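Local coordinates for protein RNA-dependent RNA polymerase (Qualyub virus, PDB 6DX1) that probably acts as a deubiquitinase through the viral ovarian tumor (OTU) domain cysteine protease carried by this nairovirus polymerase protein, at residues N40-F43 against R44-T48. Sequence-based numbering, arbitrary orientation.
Sequences NCFF and RAVST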
ATOM      1  N   ASN A  40     -11.276   4.732   4.361  1.00 20.41           N
ATOM      2  CA  ASN A  40     -10.069   5.478   4.045  1.00 20.69           C
ATOM      3  C   ASN A  40      -8.829   4.854   4.660  1.00 17.71           C
ATOM      4  O   ASN A  40      -7.759   5.468   4.623  1.00 19.37           O
ATOM      5  CB  ASN A  40     -10.218   6.929   4.511  1.00 20.66           C
ATOM      6  CG  ASN A  40     -11.272   7.674   3.717  1.00 25.22           C
ATOM      7  OD1 ASN A  40     -11.186   7.747   2.498  1.00 29.57           O
ATOM      8  ND2 ASN A  40     -12.276   8.208   4.401  1.00 31.17           N
ATOM      9  N   CYS A  41      -8.944   3.640   5.204  1.00 17.91           N
ATOM     10  CA  CYS A  41      -7.870   3.073   6.017  1.00 18.07           C
ATOM     11  C   CYS A  41      -6.538   2.966   5.260  1.00 17.25           C
ATOM     12  O   CYS A  41      -5.475   3.146   5.867  1.00 17.23           O
ATOM     13  CB  CYS A  41      -8.292   1.703   6.552  1.00 18.18           C
ATOM     14  SG  CYS A  41      -8.787   0.547   5.261  1.00 19.74           S
ATOM     15  N   PHE A  42      -6.562   2.642   3.957  1.00 17.42           N
ATOM     16  CA  PHE A  42      -5.304   2.599   3.203  1.00 16.57           C
ATOM     17  C   PHE A  42      -4.580   3.944   3.277  1.00 16.45           C
ATOM     18  O   PHE A  42      -3.390   4.020   3.617  1.00 15.85           O
ATOM     19  CB  PHE A  42      -5.553   2.222   1.732  1.00 16.97           C
ATOM     20  CG  PHE A  42      -4.329   2.400   0.868  1.00 17.39           C
ATOM     21  CD1 PHE A  42      -3.413   1.369   0.727  1.00 20.34           C
ATOM     22  CD2 PHE A  42      -4.064   3.611   0.256  1.00 16.45           C
ATOM     23  CE1 PHE A  42      -2.260   1.537  -0.030  1.00 20.73           C
ATOM     24  CE2 PHE A  42      -2.903   3.795  -0.487  1.00 18.44           C
ATOM     25  CZ  PHE A  42      -2.000   2.752  -0.636  1.00 18.85           C
ATOM     26  N   PHE A  43      -5.304   5.023   2.980  1.00 17.48           N
ATOM     27  CA  PHE A  43      -4.719   6.358   3.011  1.00 17.33           C
ATOM     28  C   PHE A  43      -4.346   6.780   4.426  1.00 16.64           C
ATOM     29  O   PHE A  43      -3.393   7.554   4.612  1.00 17.18           O
ATOM     30  CB  PHE A  43      -5.711   7.346   2.393  1.00 17.72           C
ATOM     31  CG  PHE A  43      -6.039   7.036   0.958  1.00 17.47           C
ATOM     32  CD1 PHE A  43      -5.093   7.262  -0.037  1.00 18.77           C
ATOM     33  CD2 PHE A  43      -7.277   6.511   0.606  1.00 18.56           C
ATOM     34  CE1 PHE A  43      -5.382   6.984  -1.363  1.00 20.14           C
ATOM     35  CE2 PHE A  43      -7.578   6.225  -0.720  1.00 21.34           C
ATOM     36  CZ  PHE A  43      -6.627   6.461  -1.710  1.00 20.43           C
ATOM     37  N   ARG A  44      -5.099   6.309   5.425  1.00 15.74           N
ATOM     38  CA  ARG A  44      -4.759   6.593   6.814  1.00 15.25           C
ATOM     39  C   ARG A  44      -3.432   5.948   7.197  1.00 16.34           C
ATOM     40  O   ARG A  44      -2.628   6.545   7.925  1.00 16.95           O
ATOM     41  CB  ARG A  44      -5.867   6.083   7.738  1.00 17.30           C
ATOM     42  CG  ARG A  44      -7.152   6.867   7.637  1.00 18.20           C
ATOM     43  CD  ARG A  44      -8.267   6.204   8.436  1.00 19.03           C
ATOM     44  NE  ARG A  44      -9.462   7.032   8.310  1.00 20.00           N
ATOM     45  CZ  ARG A  44      -9.625   8.178   8.962  1.00 19.71           C
ATOM     46  NH1 ARG A  44      -8.696   8.597   9.826  1.00 18.68           N
ATOM     47  NH2 ARG A  44     -10.720   8.894   8.772  1.00 20.78           N
ATOM     48  N   ALA A  45      -3.193   4.725   6.721  1.00 15.69           N
ATOM     49  CA  ALA A  45      -1.945   4.041   7.028  1.00 16.69           C
ATOM     50  C   ALA A  45      -0.770   4.761   6.381  1.00 18.00           C
ATOM     51  O   ALA A  45       0.267   4.964   7.021  1.00 17.30           O
ATOM     52  CB  ALA A  45      -2.021   2.581   6.562  1.00 16.14           C
ATOM     53  N   VAL A  46      -0.917   5.161   5.114  1.00 17.30           N
ATOM     54  CA  VAL A  46       0.169   5.884   4.456  1.00 16.35           C
ATOM     55  C   VAL A  46       0.375   7.241   5.112  1.00 18.96           C
ATOM     56  O   VAL A  46       1.515   7.697   5.288  1.00 18.19           O
ATOM     57  CB  VAL A  46      -0.101   6.008   2.947  1.00 18.10           C
ATOM     58  CG1 VAL A  46       1.011   6.837   2.278  1.00 17.73           C
ATOM     59  CG2 VAL A  46      -0.202   4.606   2.320  1.00 19.45           C
ATOM     60  N   SER A  47      -0.723   7.904   5.506  1.00 15.05           N
ATOM     61  CA  SER A  47      -0.601   9.158   6.247  1.00 17.56           C
ATOM     62  C   SER A  47       0.212   8.978   7.526  1.00 18.26           C
ATOM     63  O   SER A  47       1.021   9.844   7.885  1.00 19.21           O
ATOM     64  CB  SER A  47      -1.994   9.714   6.567  1.00 17.74           C
ATOM     65  OG  SER A  47      -1.890  10.929   7.314  1.00 18.88           O
ATOM     66  N   THR A  48       0.013   7.863   8.237  1.00 16.28           N
ATOM     67  CA  THR A  48       0.797   7.624   9.442  1.00 18.17           C
ATOM     68  C   THR A  48       2.284   7.537   9.119  1.00 20.80           C
ATOM     69  O   THR A  48       3.124   8.059   9.866  1.00 19.20           O
ATOM     70  CB  THR A  48       0.301   6.355  10.135  1.00 20.77           C
ATOM     71  OG1 THR A  48      -1.106   6.491  10.388  1.00 20.75           O
ATOM     72  CG2 THR A  48       1.019   6.153  11.473  1.00 20.29           C
TER
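Asn-40 and Arg-44 meet at the start of helix 41-51, with Asn-40 as the N-cap residue. Four backbone i to i+4 hydrogen bonds join 40-43 to 44-48 and build the opening turns of the helix. Arg-44 N binds Asn-40 O at 2.9 Å, and Ser-47 N binds Phe-43 O at 2.8 Å. Between them, Ala-45 N and Val-46 N bind the carbonyls of Cys-41 and Phe-42. Arg-44 O accepts two bonds from opposite faces of its carbonyl plane. One comes from Thr-48 N, the other from Thr-48 OG1 at 2.9 Å.

The apolar contact is a CH-pi pair. Val-46 CG2 lies over one face of the Phe-42 ring, 4.2 Å from its centroid and 24° off the normal. The two side chains run side by side. Phe-42 CD2 in turn sits over a face of the Phe-43 ring, offset toward its rim.

With CG beside its backbone N (chi1 -70°) and the chain extended to NE, Arg-44 runs back past Asn-40. Its CG lies 3.4 Å from Asn-40 O. Arg-44 NE makes a salt bridge with Asp-38 OD1, just ahead of the helix, and NH1 is hydrogen-bonded to Gln-54 OE1. Ser-47 OG bonds to Thr-53 O.

The contact is largely buried. The Asp-Gly-Asn-Cys sequence entering the helix is that of OTU cysteine proteases; Cys-41 touches His-150, consistent with an active-site position. Phe-43 packs on helix 57-70, Phe-42 and Val-46 on helix 101-111, and Cys-41 on strand 150-156.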